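Local coordinates for protein succinylglutamate desuccinylase/aspartoacylase (Ruegeria sp. TM1040, PDB 3NA6) that probably hydrolyses the amide bond of an N-acylated amino acid, like succinylglutamate desuccinylases and aspartoacylases, at residues 4-9 against 23-28; 40-45 against 85-90; 53-58 against 141-146; 112-117 against 125-130. All blocks are in the same frame, centred on the assembly; numbering follows the deposited sequence.

Contact 1 of 4, residues 4-9 against 23-28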
loop_
_atom_site.group_PDB
_atom_site.type_symbol
_atom_site.label_atom_id
_atom_site.label_comp_id
_atom_site.label_asym_id
_atom_site.label_seq_id
_atom_site.Cartn_x
_atom_site.Cartn_y
_atom_site.Cartn_z
ATOM N N ASP A 4 18.228 30.964 -5.388
ATOM C CA ASP A 4 17.780 31.202 -4.014
ATOM C C ASP A 4 16.893 30.042 -3.563
ATOM O O ASP A 4 16.143 29.469 -4.351
ATOM C CB ASP A 4 16.968 32.482 -3.916
ATOM C CG ASP A 4 17.819 33.735 -3.984
ATOM O OD1 ASP A 4 19.063 33.674 -3.847
ATOM O OD2 ASP A 4 17.212 34.800 -4.156
ATOM N N ASN A 5 17.004 29.670 -2.299
ATOM C CA ASN A 5 16.124 28.647 -1.741
ATOM C C ASN A 5 14.666 29.167 -1.781
ATOM O O ASN A 5 14.443 30.345 -1.537
ATOM C CB ASN A 5 16.550 28.383 -0.310
ATOM C CG ASN A 5 15.914 27.150 0.246
ATOM O OD1 ASN A 5 14.759 27.172 0.678
ATOM N ND2 ASN A 5 16.634 26.048 0.187
ATOM N N PRO A 6 13.684 28.311 -2.116
ATOM C CA PRO A 6 12.285 28.789 -2.143
ATOM C C PRO A 6 11.579 28.947 -0.782
ATOM O O PRO A 6 10.427 29.373 -0.746
ATOM C CB PRO A 6 11.566 27.723 -2.957
ATOM C CG PRO A 6 12.361 26.456 -2.681
ATOM C CD PRO A 6 13.802 26.916 -2.569
ATOM N N ILE A 7 12.246 28.634 0.325
ATOM C CA ILE A 7 11.601 28.790 1.634
ATOM C C ILE A 7 11.434 30.262 2.002
ATOM O O ILE A 7 12.355 31.038 1.815
ATOM C CB ILE A 7 12.349 28.017 2.749
ATOM C CG1 ILE A 7 12.040 26.523 2.616
ATOM C CG2 ILE A 7 12.042 28.603 4.156
ATOM C CD1 ILE A 7 12.959 25.614 3.402
ATOM N N SER A 8 10.257 30.644 2.493
ATOM C CA SER A 8 10.068 31.960 3.091
ATOM C C SER A 8 9.387 31.857 4.445
ATOM O O SER A 8 8.334 31.240 4.566
ATOM C CB SER A 8 9.299 32.943 2.192
ATOM O OG SER A 8 8.326 32.280 1.444
ATOM N N PRO A 9 10.008 32.449 5.468
ATOM C CA PRO A 9 9.408 32.457 6.784
ATOM C C PRO A 9 8.169 33.297 6.814
ATOM O O PRO A 9 8.045 34.254 6.045
ATOM C CB PRO A 9 10.489 33.071 7.683
ATOM C CG PRO A 9 11.722 33.122 6.895
ATOM C CD PRO A 9 11.343 33.073 5.458
ATOM N N LEU A 23 8.428 28.093 8.503
ATOM C CA LEU A 23 9.163 28.132 7.265
ATOM C C LEU A 23 8.269 27.487 6.190
ATOM O O LEU A 23 7.987 26.279 6.222
ATOM C CB LEU A 23 10.469 27.341 7.417
ATOM C CG LEU A 23 11.388 27.819 8.554
ATOM C CD1 LEU A 23 12.662 27.007 8.585
ATOM C CD2 LEU A 23 11.705 29.288 8.434
ATOM N N LYS A 24 7.780 28.297 5.277
ATOM C CA LYS A 24 6.953 27.810 4.187
ATOM C C LYS A 24 7.795 27.305 3.028
ATOM O O LYS A 24 8.485 28.070 2.337
ATOM C CB LYS A 24 6.021 28.920 3.721
ATOM C CG LYS A 24 4.921 28.510 2.737
ATOM C CD LYS A 24 3.875 29.679 2.618
ATOM C CE LYS A 24 3.637 30.132 1.186
ATOM N NZ LYS A 24 4.812 30.341 0.266
ATOM N N LEU A 25 7.754 26.000 2.833
ATOM C CA LEU A 25 8.481 25.361 1.741
ATOM C C LEU A 25 7.444 24.940 0.729
ATOM O O LEU A 25 6.658 24.036 1.005
ATOM C CB LEU A 25 9.236 24.159 2.305
ATOM C CG LEU A 25 9.892 23.128 1.407
ATOM C CD1 LEU A 25 10.729 23.833 0.390
ATOM C CD2 LEU A 25 10.700 22.208 2.334
ATOM N N PRO A 26 7.409 25.592 -0.433
ATOM C CA PRO A 26 6.473 25.148 -1.447
ATOM C C PRO A 26 6.632 23.682 -1.802
ATOM O O PRO A 26 7.727 23.209 -1.975
ATOM C CB PRO A 26 6.799 26.037 -2.648
ATOM C CG PRO A 26 7.463 27.247 -2.068
ATOM C CD PRO A 26 8.253 26.700 -0.911
ATOM N N TYR A 27 5.520 22.972 -1.917
ATOM C CA TYR A 27 5.530 21.522 -2.194
ATOM C C TYR A 27 4.266 21.176 -2.983
ATOM O O TYR A 27 3.180 21.007 -2.415
ATOM C CB TYR A 27 5.652 20.728 -0.877
ATOM C CG TYR A 27 5.468 19.232 -0.990
ATOM C CD1 TYR A 27 6.008 18.522 -2.053
ATOM C CD2 TYR A 27 4.775 18.526 -0.003
ATOM C CE1 TYR A 27 5.817 17.161 -2.169
ATOM C CE2 TYR A 27 4.580 17.156 -0.104
ATOM C CZ TYR A 27 5.099 16.480 -1.200
ATOM O OH TYR A 27 4.912 15.122 -1.324
ATOM N N SER A 28 4.415 21.155 -4.309
ATOM C CA SER A 28 3.332 20.819 -5.201
ATOM C C SER A 28 3.260 19.298 -5.387
ATOM O O SER A 28 4.253 18.682 -5.702
ATOM C CB SER A 28 3.573 21.499 -6.532
ATOM O OG SER A 28 2.569 21.122 -7.436
HETATM O O HOH W 1 7.538 29.946 0.250
#

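Contact 2 of 4, residues 40-45 against 85-90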
loop_
_atom_site.group_PDB
_atom_site.type_symbol
_atom_site.label_atom_id
_atom_site.label_comp_id
_atom_site.label_asym_id
_atom_site.label_seq_id
_atom_site.Cartn_x
_atom_site.Cartn_y
_atom_site.Cartn_z
ATOM N N PRO A 40 7.353 24.376 11.685
ATOM C CA PRO A 40 7.215 25.328 12.795
ATOM C C PRO A 40 8.542 25.908 13.201
ATOM O O PRO A 40 9.554 25.214 13.182
ATOM C CB PRO A 40 6.637 24.474 13.918
ATOM C CG PRO A 40 5.832 23.456 13.167
ATOM C CD PRO A 40 6.790 23.075 12.063
ATOM N N ILE A 41 8.524 27.188 13.555
ATOM C CA ILE A 41 9.716 27.879 13.990
ATOM C C ILE A 41 9.327 28.963 14.987
ATOM O O ILE A 41 8.284 29.590 14.851
ATOM C CB ILE A 41 10.507 28.464 12.782
ATOM C CG1 ILE A 41 11.846 29.096 13.237
ATOM C CG2 ILE A 41 9.648 29.444 11.967
ATOM C CD1 ILE A 41 12.802 29.326 12.065
ATOM N N THR A 42 10.156 29.140 16.013
ATOM C CA THR A 42 10.024 30.250 16.939
ATOM C C THR A 42 11.358 30.988 16.982
ATOM O O THR A 42 12.429 30.360 17.037
ATOM C CB THR A 42 9.648 29.773 18.357
ATOM O OG1 THR A 42 8.279 29.366 18.389
ATOM C CG2 THR A 42 9.836 30.898 19.357
ATOM N N VAL A 43 11.306 32.309 16.922
ATOM C CA VAL A 43 12.502 33.144 17.133
ATOM C C VAL A 43 12.251 33.990 18.346
ATOM O O VAL A 43 11.174 34.622 18.465
ATOM C CB VAL A 43 12.830 34.041 15.944
ATOM C CG1 VAL A 43 14.070 34.919 16.261
ATOM C CG2 VAL A 43 13.032 33.179 14.694
ATOM N N ILE A 44 13.214 33.960 19.273
ATOM C CA ILE A 44 13.231 34.853 20.438
ATOM C C ILE A 44 14.563 35.624 20.459
ATOM O O ILE A 44 15.633 35.013 20.524
ATOM C CB ILE A 44 13.056 34.084 21.782
ATOM C CG1 ILE A 44 11.821 33.173 21.725
ATOM C CG2 ILE A 44 12.983 35.082 22.967
ATOM C CD1 ILE A 44 11.666 32.218 22.932
ATOM N N GLN A 45 14.471 36.953 20.414
ATOM C CA GLN A 45 15.628 37.841 20.313
ATOM C C GLN A 45 15.484 39.053 21.232
ATOM O O GLN A 45 14.411 39.658 21.330
ATOM C CB GLN A 45 15.834 38.307 18.875
ATOM C CG GLN A 45 16.897 39.389 18.711
ATOM C CD GLN A 45 17.057 39.828 17.295
ATOM O OE1 GLN A 45 17.448 39.039 16.420
ATOM N NE2 GLN A 45 16.742 41.096 17.035
ATOM N N LEU A 85 17.489 33.109 20.144
ATOM C CA LEU A 85 17.183 31.690 19.975
ATOM C C LEU A 85 16.407 31.476 18.666
ATOM O O LEU A 85 15.392 32.087 18.471
ATOM C CB LEU A 85 16.356 31.199 21.174
ATOM C CG LEU A 85 16.977 31.361 22.564
ATOM C CD1 LEU A 85 15.927 31.059 23.646
ATOM C CD2 LEU A 85 18.211 30.464 22.731
ATOM N N ILE A 86 16.890 30.630 17.756
ATOM C CA ILE A 86 16.082 30.197 16.598
ATOM C C ILE A 86 15.747 28.723 16.875
ATOM O O ILE A 86 16.656 27.856 16.855
ATOM C CB ILE A 86 16.822 30.330 15.281
ATOM C CG1 ILE A 86 17.211 31.789 15.053
ATOM C CG2 ILE A 86 15.952 29.852 14.114
ATOM C CD1 ILE A 86 18.186 32.026 13.887
ATOM N N ILE A 87 14.469 28.462 17.183
ATOM C CA ILE A 87 14.009 27.180 17.701
ATOM C C ILE A 87 13.152 26.463 16.637
ATOM O O ILE A 87 12.114 26.969 16.230
ATOM C CB ILE A 87 13.134 27.373 18.949
ATOM C CG1 ILE A 87 13.836 28.295 19.959
ATOM C CG2 ILE A 87 12.764 25.986 19.538
ATOM C CD1 ILE A 87 13.026 28.620 21.243
ATOM N N VAL A 88 13.593 25.284 16.222
ATOM C CA VAL A 88 12.894 24.441 15.230
ATOM C C VAL A 88 12.765 23.047 15.866
ATOM O O VAL A 88 13.652 22.210 15.736
ATOM C CB VAL A 88 13.721 24.367 13.941
ATOM C CG1 VAL A 88 13.041 23.511 12.852
ATOM C CG2 VAL A 88 14.010 25.787 13.413
ATOM N N PRO A 89 11.679 22.811 16.606
ATOM C CA PRO A 89 11.556 21.528 17.332
ATOM C C PRO A 89 11.432 20.315 16.426
ATOM O O PRO A 89 11.800 19.216 16.826
ATOM C CB PRO A 89 10.285 21.689 18.166
ATOM C CG PRO A 89 9.773 23.082 17.914
ATOM C CD PRO A 89 10.521 23.697 16.798
ATOM N N TYR A 90 10.884 20.525 15.231
ATOM C CA TYR A 90 10.657 19.464 14.268
ATOM C C TYR A 90 11.402 19.785 12.959
ATOM O O TYR A 90 10.863 20.373 12.049
ATOM C CB TYR A 90 9.162 19.288 14.028
ATOM C CG TYR A 90 8.271 19.279 15.234
ATOM C CD1 TYR A 90 8.505 18.425 16.291
ATOM C CD2 TYR A 90 7.129 20.077 15.276
ATOM C CE1 TYR A 90 7.618 18.372 17.409
ATOM C CE2 TYR A 90 6.243 20.038 16.357
ATOM C CZ TYR A 90 6.510 19.188 17.446
ATOM O OH TYR A 90 5.630 19.150 18.521
HETATM O O HOH W 2 9.666 22.554 13.484
#

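Contact 3 of 4, residues 53-58 against 141-146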
loop_
_atom_site.group_PDB
_atom_site.type_symbol
_atom_site.label_atom_id
_atom_site.label_comp_id
_atom_site.label_asym_id
_atom_site.label_seq_id
_atom_site.Cartn_x
_atom_site.Cartn_y
_atom_site.Cartn_z
ATOM N N LEU A 53 21.076 28.201 17.057
ATOM C CA LEU A 53 20.148 27.461 16.241
ATOM C C LEU A 53 19.929 26.092 16.869
ATOM O O LEU A 53 20.852 25.269 16.985
ATOM C CB LEU A 53 20.666 27.341 14.818
ATOM C CG LEU A 53 19.741 26.675 13.773
ATOM C CD1 LEU A 53 18.399 27.432 13.598
ATOM C CD2 LEU A 53 20.479 26.548 12.437
ATOM N N LEU A 54 18.686 25.859 17.266
ATOM C CA LEU A 54 18.293 24.705 18.091
ATOM C C LEU A 54 17.319 23.827 17.310
ATOM O O LEU A 54 16.240 24.291 16.904
ATOM C CB LEU A 54 17.658 25.161 19.402
ATOM C CG LEU A 54 18.465 26.260 20.133
ATOM C CD1 LEU A 54 17.652 26.881 21.201
ATOM C CD2 LEU A 54 19.753 25.660 20.652
ATOM N N THR A 55 17.707 22.586 17.073
ATOM C CA THR A 55 16.867 21.686 16.299
ATOM C C THR A 55 16.584 20.383 17.036
ATOM O O THR A 55 17.457 19.849 17.731
ATOM C CB THR A 55 17.546 21.368 14.961
ATOM O OG1 THR A 55 18.941 21.077 15.185
ATOM C CG2 THR A 55 17.410 22.551 13.999
ATOM N N GLY A 56 15.362 19.891 16.868
ATOM C CA GLY A 56 14.959 18.561 17.264
ATOM C C GLY A 56 14.359 17.840 16.066
ATOM O O GLY A 56 14.021 18.443 15.089
ATOM N N ALA A 57 14.244 16.529 16.164
ATOM C CA ALA A 57 13.640 15.708 15.137
ATOM C C ALA A 57 14.295 15.880 13.765
ATOM O O ALA A 57 13.654 15.834 12.730
ATOM C CB ALA A 57 12.120 15.926 15.090
ATOM N N ASN A 58 15.609 16.016 13.781
ATOM C CA ASN A 58 16.432 15.784 12.614
ATOM C C ASN A 58 15.976 14.452 12.003
ATOM O O ASN A 58 15.806 14.334 10.780
ATOM C CB ASN A 58 17.910 15.748 13.069
ATOM C CG ASN A 58 18.888 15.568 11.931
ATOM O OD1 ASN A 58 18.649 14.774 11.018
ATOM N ND2 ASN A 58 20.052 16.284 12.004
ATOM N N ALA A 141 25.180 25.847 17.416
ATOM C CA ALA A 141 24.038 24.972 17.104
ATOM C C ALA A 141 23.919 23.853 18.141
ATOM O O ALA A 141 24.919 23.316 18.596
ATOM C CB ALA A 141 24.166 24.355 15.709
ATOM N N VAL A 142 22.680 23.496 18.462
ATOM C CA VAL A 142 22.351 22.335 19.292
ATOM C C VAL A 142 21.378 21.480 18.519
ATOM O O VAL A 142 20.304 21.953 18.143
ATOM C CB VAL A 142 21.737 22.716 20.666
ATOM C CG1 VAL A 142 21.544 21.453 21.506
ATOM C CG2 VAL A 142 22.619 23.704 21.377
ATOM N N ASP A 143 21.810 20.253 18.205
ATOM C CA ASP A 143 21.047 19.295 17.418
ATOM C C ASP A 143 20.837 17.990 18.200
ATOM O O ASP A 143 21.771 17.216 18.390
ATOM C CB ASP A 143 21.757 18.998 16.077
ATOM C CG ASP A 143 20.894 18.173 15.106
ATOM O OD1 ASP A 143 19.694 18.468 14.882
ATOM O OD2 ASP A 143 21.432 17.202 14.555
ATOM N N PHE A 144 19.596 17.751 18.613
ATOM C CA PHE A 144 19.231 16.634 19.482
ATOM C C PHE A 144 19.002 15.388 18.659
ATOM O O PHE A 144 18.322 15.439 17.630
ATOM C CB PHE A 144 17.913 16.925 20.230
ATOM C CG PHE A 144 18.043 17.907 21.350
ATOM C CD1 PHE A 144 18.345 17.487 22.618
ATOM C CD2 PHE A 144 17.845 19.270 21.137
ATOM C CE1 PHE A 144 18.423 18.381 23.667
ATOM C CE2 PHE A 144 17.944 20.166 22.165
ATOM C CZ PHE A 144 18.229 19.722 23.444
ATOM N N HIS A 145 19.582 14.287 19.111
ATOM C CA HIS A 145 19.250 12.968 18.618
ATOM C C HIS A 145 18.952 11.998 19.745
ATOM O O HIS A 145 19.337 12.206 20.888
ATOM C CB HIS A 145 20.374 12.378 17.778
ATOM C CG HIS A 145 20.566 13.061 16.465
ATOM N ND1 HIS A 145 20.165 12.509 15.271
ATOM C CD2 HIS A 145 21.117 14.262 16.161
ATOM C CE1 HIS A 145 20.449 13.341 14.286
ATOM N NE2 HIS A 145 21.027 14.413 14.800
ATOM N N SER A 146 18.242 10.941 19.369
ATOM C CA SER A 146 17.984 9.758 20.198
ATOM C C SER A 146 18.036 8.547 19.248
ATOM O O SER A 146 18.234 8.718 18.040
ATOM C CB SER A 146 16.633 9.895 20.901
ATOM O OG SER A 146 16.663 11.117 21.641
HETATM O O HOH W 3 15.215 14.601 18.061
HETATM O O HOH W 4 17.412 17.170 15.783
#

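Contact 4 of 4, residues 112-117 against 125-130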
loop_
_atom_site.group_PDB
_atom_site.type_symbol
_atom_site.label_atom_id
_atom_site.label_comp_id
_atom_site.label_asym_id
_atom_site.label_seq_id
_atom_site.Cartn_x
_atom_site.Cartn_y
_atom_site.Cartn_z
ATOM N N ARG A 112 21.988 13.277 6.648
ATOM C CA ARG A 112 23.009 13.035 5.626
ATOM C C ARG A 112 22.718 13.784 4.314
ATOM O O ARG A 112 23.269 13.437 3.277
ATOM C CB ARG A 112 23.155 11.516 5.386
ATOM C CG ARG A 112 23.135 10.696 6.698
ATOM C CD ARG A 112 24.036 9.441 6.673
ATOM N NE ARG A 112 23.792 8.555 7.813
ATOM C CZ ARG A 112 23.456 7.271 7.714
ATOM N NH1 ARG A 112 23.344 6.689 6.525
ATOM N NH2 ARG A 112 23.255 6.559 8.812
ATOM N N ALA A 113 21.869 14.818 4.366
ATOM C CA ALA A 113 21.456 15.559 3.167
ATOM C C ALA A 113 22.273 16.822 2.859
ATOM O O ALA A 113 22.035 17.483 1.845
ATOM C CB ALA A 113 19.945 15.888 3.242
ATOM N N PHE A 114 23.239 17.148 3.705
ATOM C CA PHE A 114 23.968 18.431 3.607
ATOM C C PHE A 114 25.091 18.378 2.557
ATOM O O PHE A 114 25.692 17.337 2.361
ATOM C CB PHE A 114 24.447 18.874 4.991
ATOM C CG PHE A 114 23.340 19.456 5.801
ATOM C CD1 PHE A 114 22.409 18.628 6.419
ATOM C CD2 PHE A 114 23.134 20.817 5.822
ATOM C CE1 PHE A 114 21.331 19.156 7.077
ATOM C CE2 PHE A 114 22.047 21.355 6.503
ATOM C CZ PHE A 114 21.152 20.511 7.124
ATOM N N PRO A 115 25.330 19.490 1.837
ATOM C CA PRO A 115 24.754 20.820 2.008
ATOM C C PRO A 115 23.364 21.017 1.358
ATOM O O PRO A 115 22.789 22.077 1.490
ATOM C CB PRO A 115 25.777 21.703 1.321
ATOM C CG PRO A 115 26.280 20.852 0.205
ATOM C CD PRO A 115 26.349 19.483 0.777
ATOM N N GLY A 116 22.822 20.005 0.696
ATOM C CA GLY A 116 21.500 20.120 0.091
ATOM C C GLY A 116 21.541 20.967 -1.168
ATOM O O GLY A 116 22.597 21.327 -1.666
ATOM N N ARG A 117 20.378 21.257 -1.704
ATOM C CA ARG A 117 20.273 22.110 -2.874
ATOM C C ARG A 117 18.883 22.713 -2.917
ATOM O O ARG A 117 17.923 22.071 -2.490
ATOM C CB ARG A 117 20.560 21.306 -4.132
ATOM C CG ARG A 117 19.735 20.056 -4.303
ATOM C CD ARG A 117 20.377 19.155 -5.340
ATOM N NE ARG A 117 20.241 19.712 -6.681
ATOM C CZ ARG A 117 19.682 19.092 -7.722
ATOM N NH1 ARG A 117 19.190 17.856 -7.631
ATOM N NH2 ARG A 117 19.624 19.720 -8.889
ATOM N N LYS A 125 16.043 20.656 0.073
ATOM C CA LYS A 125 15.661 22.085 0.188
ATOM C C LYS A 125 15.689 22.571 1.657
ATOM O O LYS A 125 16.181 23.666 1.940
ATOM C CB LYS A 125 14.282 22.333 -0.435
ATOM C CG LYS A 125 14.262 22.192 -1.996
ATOM C CD LYS A 125 12.834 22.101 -2.495
ATOM C CE LYS A 125 12.634 22.606 -3.885
ATOM N NZ LYS A 125 11.273 22.227 -4.362
ATOM N N ILE A 126 15.242 21.728 2.591
ATOM C CA ILE A 126 15.410 21.996 4.022
ATOM C C ILE A 126 16.894 22.176 4.357
ATOM O O ILE A 126 17.293 23.182 4.963
ATOM C CB ILE A 126 14.757 20.909 4.918
ATOM C CG1 ILE A 126 13.241 20.878 4.704
ATOM C CG2 ILE A 126 15.024 21.158 6.377
ATOM C CD1 ILE A 126 12.496 19.690 5.429
ATOM N N ALA A 127 17.707 21.201 3.975
ATOM C CA ALA A 127 19.140 21.258 4.232
ATOM C C ALA A 127 19.773 22.516 3.640
ATOM O O ALA A 127 20.547 23.215 4.303
ATOM C CB ALA A 127 19.840 20.016 3.669
ATOM N N ASP A 128 19.421 22.826 2.409
ATOM C CA ASP A 128 19.976 23.999 1.749
ATOM C C ASP A 128 19.625 25.312 2.470
ATOM O O ASP A 128 20.431 26.237 2.524
ATOM C CB ASP A 128 19.511 24.073 0.290
ATOM C CG ASP A 128 20.018 25.307 -0.403
ATOM O OD1 ASP A 128 21.199 25.305 -0.839
ATOM O OD2 ASP A 128 19.251 26.282 -0.457
ATOM N N TYR A 129 18.416 25.395 2.997
ATOM C CA TYR A 129 17.988 26.586 3.712
ATOM C C TYR A 129 18.776 26.731 5.012
ATOM O O TYR A 129 19.149 27.832 5.408
ATOM C CB TYR A 129 16.473 26.550 3.986
ATOM C CG TYR A 129 15.949 27.815 4.605
ATOM C CD1 TYR A 129 15.794 28.975 3.852
ATOM C CD2 TYR A 129 15.611 27.861 5.933
ATOM C CE1 TYR A 129 15.328 30.128 4.435
ATOM C CE2 TYR A 129 15.132 28.998 6.500
ATOM C CZ TYR A 129 15.009 30.119 5.767
ATOM O OH TYR A 129 14.537 31.245 6.373
ATOM N N PHE A 130 18.991 25.617 5.704
ATOM C CA PHE A 130 19.801 25.641 6.913
ATOM C C PHE A 130 21.245 25.962 6.587
ATOM O O PHE A 130 21.844 26.789 7.256
ATOM C CB PHE A 130 19.637 24.344 7.735
ATOM C CG PHE A 130 18.387 24.356 8.616
ATOM C CD1 PHE A 130 17.117 24.373 8.029
ATOM C CD2 PHE A 130 18.481 24.437 9.984
ATOM C CE1 PHE A 130 16.000 24.439 8.776
ATOM C CE2 PHE A 130 17.342 24.505 10.762
ATOM C CZ PHE A 130 16.104 24.490 10.160
HETATM O O HOH W 5 23.360 24.313 0.123
#

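Contact 1 of 4, residues 4-9 against 23-28
A beta hairpin forms one edge of the large mixed sheet, and here S8 and P9 of strand 8-9 run antiparallel to K24 and L23 of strand 17-26. S8 and K24 are a hydrogen-bonded pair. S8 N donates to K24 O at 3.1 Å, and K24 N donates back to S8 O at 3.1 Å. The second donor stands 49° out of the S8 carbonyl plane. P9 and L23 are the non-hydrogen-bonded pair that follows. K24 O also meets the alpha C-H of I7, with I7 CA at 3.3 Å.

I7 is the main apolar side chain, and its two branches divide between two leucines. I7 CG2 lies anti to the backbone N and touches L23 CB at 3.8 Å. I7 CG1 turns in beside the backbone N (chi1 -76°) and meets L25 CB at 3.7 Å. P9 CB rests on the CD2 methyl of L23. This apolar side meets helix 122-134, where I7 and P9 touch Y129.

S8 and K24 point to the other face. One water binds four atoms there. It donates to P6 O and K24 O, accepts from K24 NZ at 2.8 Å, and is hydrogen-bonded to S8 OG at 2.7 Å. Bends at chi3 and chi4 bring NZ round to this water. K24 also makes a cation-pi contact with F261 of the second subunit. Before the strand, N5 OD1 accepts from I7 N, which makes an Asx turn. The whole is a short antiparallel hairpin closing a sheet edge, its first strand led in by that turn.

Contact 2 of 4, residues 40-45 against 85-90
T42 and I44 pair with I87 and L85 where strands 36-46 and 83-88 lie antiparallel in the mixed sheet of the catalytic fold. The axes of residues 40-45 and 85-88 are 166° apart.

Backbone bonds come first. T42 and I87 exchange two, T42 N to I87 O and I87 N to T42 O, the latter at 2.8 Å. I44 and L85 exchange two more, with L85 N to I44 O at 2.7 Å. In both of these shorter bonds the donor lies nearly along the C=O axis of its acceptor. Between the two pairs, V43 and I86 face each other as a non-hydrogen-bonded pair. The alpha C-H groups of I41 and V43 point to I87 O and L85 O.

Apolar contacts lie on both faces. On one, I41 and I86 run side by side, pointing the same way, with I41 CD1 3.8 Å from I86 CG2. I41 CG1 is anti to the backbone N (chi1 -175°), and from there it also meets V88 CG2 at 4.0 Å. On the other face I44 CD1 touches I87 CD1 at 4.2 Å, and I87 packs on helix 64-75.

T42 OG1 bonds T293 of the third subunit and H20 of its own chain. Y90 OH bonds S289 O of that subunit and Q70 NE2 of its own chain.

Just past the end of strand 83-88, the Y90 ring meets P40 CG at its edge. A water accepts from Y90 N and donates to Y90 O and, at 2.7 Å, to P40 O.

Contact 3 of 4, residues 53-58 against 141-146
Strands 51-55 and 140-143 run parallel in the mixed sheet, pairing L53 with A141, L54 with V142 and T55 with D143; the axes of residues 53-55 and 141-143 are 3° apart. Three bonds zip them together: V142 N to L53 O, T55 N to V142 O at 2.9 Å, and F144 N to T55 O at 3.1 Å. On the face of L54 and V142, L54 CD2 lies alongside V142 CG2 at 3.5 Å.

The strand ends lead into the probable catalytic centre, as in zinc hydrolases of this clan. H145, with H59 and E62, faces a vacant point consistent with an empty metal site. D143 organises the polar cluster here. D143 OD1 accepts from T55 OG1 at 2.7 Å, on the anti side. OG1 reaches it because T55 chi1 (45°) sets the hydroxyl between N and carbonyl carbon. D143 OD2 takes two donors, N58 ND2 at 3.0 Å on the syn side and H145 NE2 at 2.8 Å from above the carboxylate plane. N58 ND2 has N111 as a further partner. An alanine in place of D143 would probably leave T55 OG1 and H145 NE2 without their acceptor and the imidazole freer to turn.

The N58 amide crosses the H145 ring obliquely, planes 49° apart, with N58 CG 3.6 Å from H145 CE1. A water accepts from N58 N and lies within hydrogen-bonding distance of F144 O and of D143 OD1, the latter at 2.8 Å.

Contact 4 of 4, residues 112-117 against 125-130
Residues 112-117 have no regular secondary structure and lie against residues 125-130 of helix 122-134, coming closest where G116 CA and D128 CA are 4.5 Å apart. This is a loop-on-helix contact of the catalytic fold. The peptide bond before P115 is cis, and G116 has a positive phi (75°). With no side chain, G116 can lie close over the helix, its CA 3.9 Å from A127 CB. No direct hydrogen bond joins the segments. Two weaker alpha C-H...O contacts are present, with D128 CA 3.4 Å from P115 O. K125 CA points in the same way to R117 O.

F114 and A127 carry the side-chain contact. A127 CB sits over the centre of one face of the F114 ring, 3.7 Å from the centroid and 9° off the normal, a CH-pi contact. The ring is tipped onto the helix by chi1 (-77°), which puts CG beside the backbone N. F114 CE2 reaches on to A127 O at 3.2 Å. The edge of the F114 ring, at CE2, also meets F130 CB at 4.0 Å, and Y195 meets the F114 ring from outside the two segments. A leucine here has no flat face, and would probably leave A127 CB without its CH-pi partner and a gap beside F130.

A113 CB adds a methyl contact to A127 CB. D128 CB packs against the R117 backbone. R117 NE forms a salt bridge with D119; D128 OD1 forms one with R132, and D128 OD2 accepts from N5 ND2. One water bridges loop and helix, donating to P115 O at 2.7 Å and to D128 OD1 at 2.6 Å.

How the contacts relate
Contacts 1, 2 and 3 lie along one mixed sheet, from its edge inward. Contact 1 meets contact 2 where L23 CD2 touches I41 CD1 at 3.8 Å. Contacts 2 and 3 have centres about 11 Å apart and share backbone bonds, with I86 O to L54 N at 2.9 Å. Contact 4 brings helix 122-134 against one face of this sheet. F130 CE2 packs on T55 CG2 of contact 3 at 3.8 Å, and N5 ND2 of contact 1 probably bonds D128 OD2 at 2.7 Å. Only contact 3 includes a residue of the possible vacant metal site. The bound calcium ion lies apart, about 11 Å from the L85 side chain of contact 2.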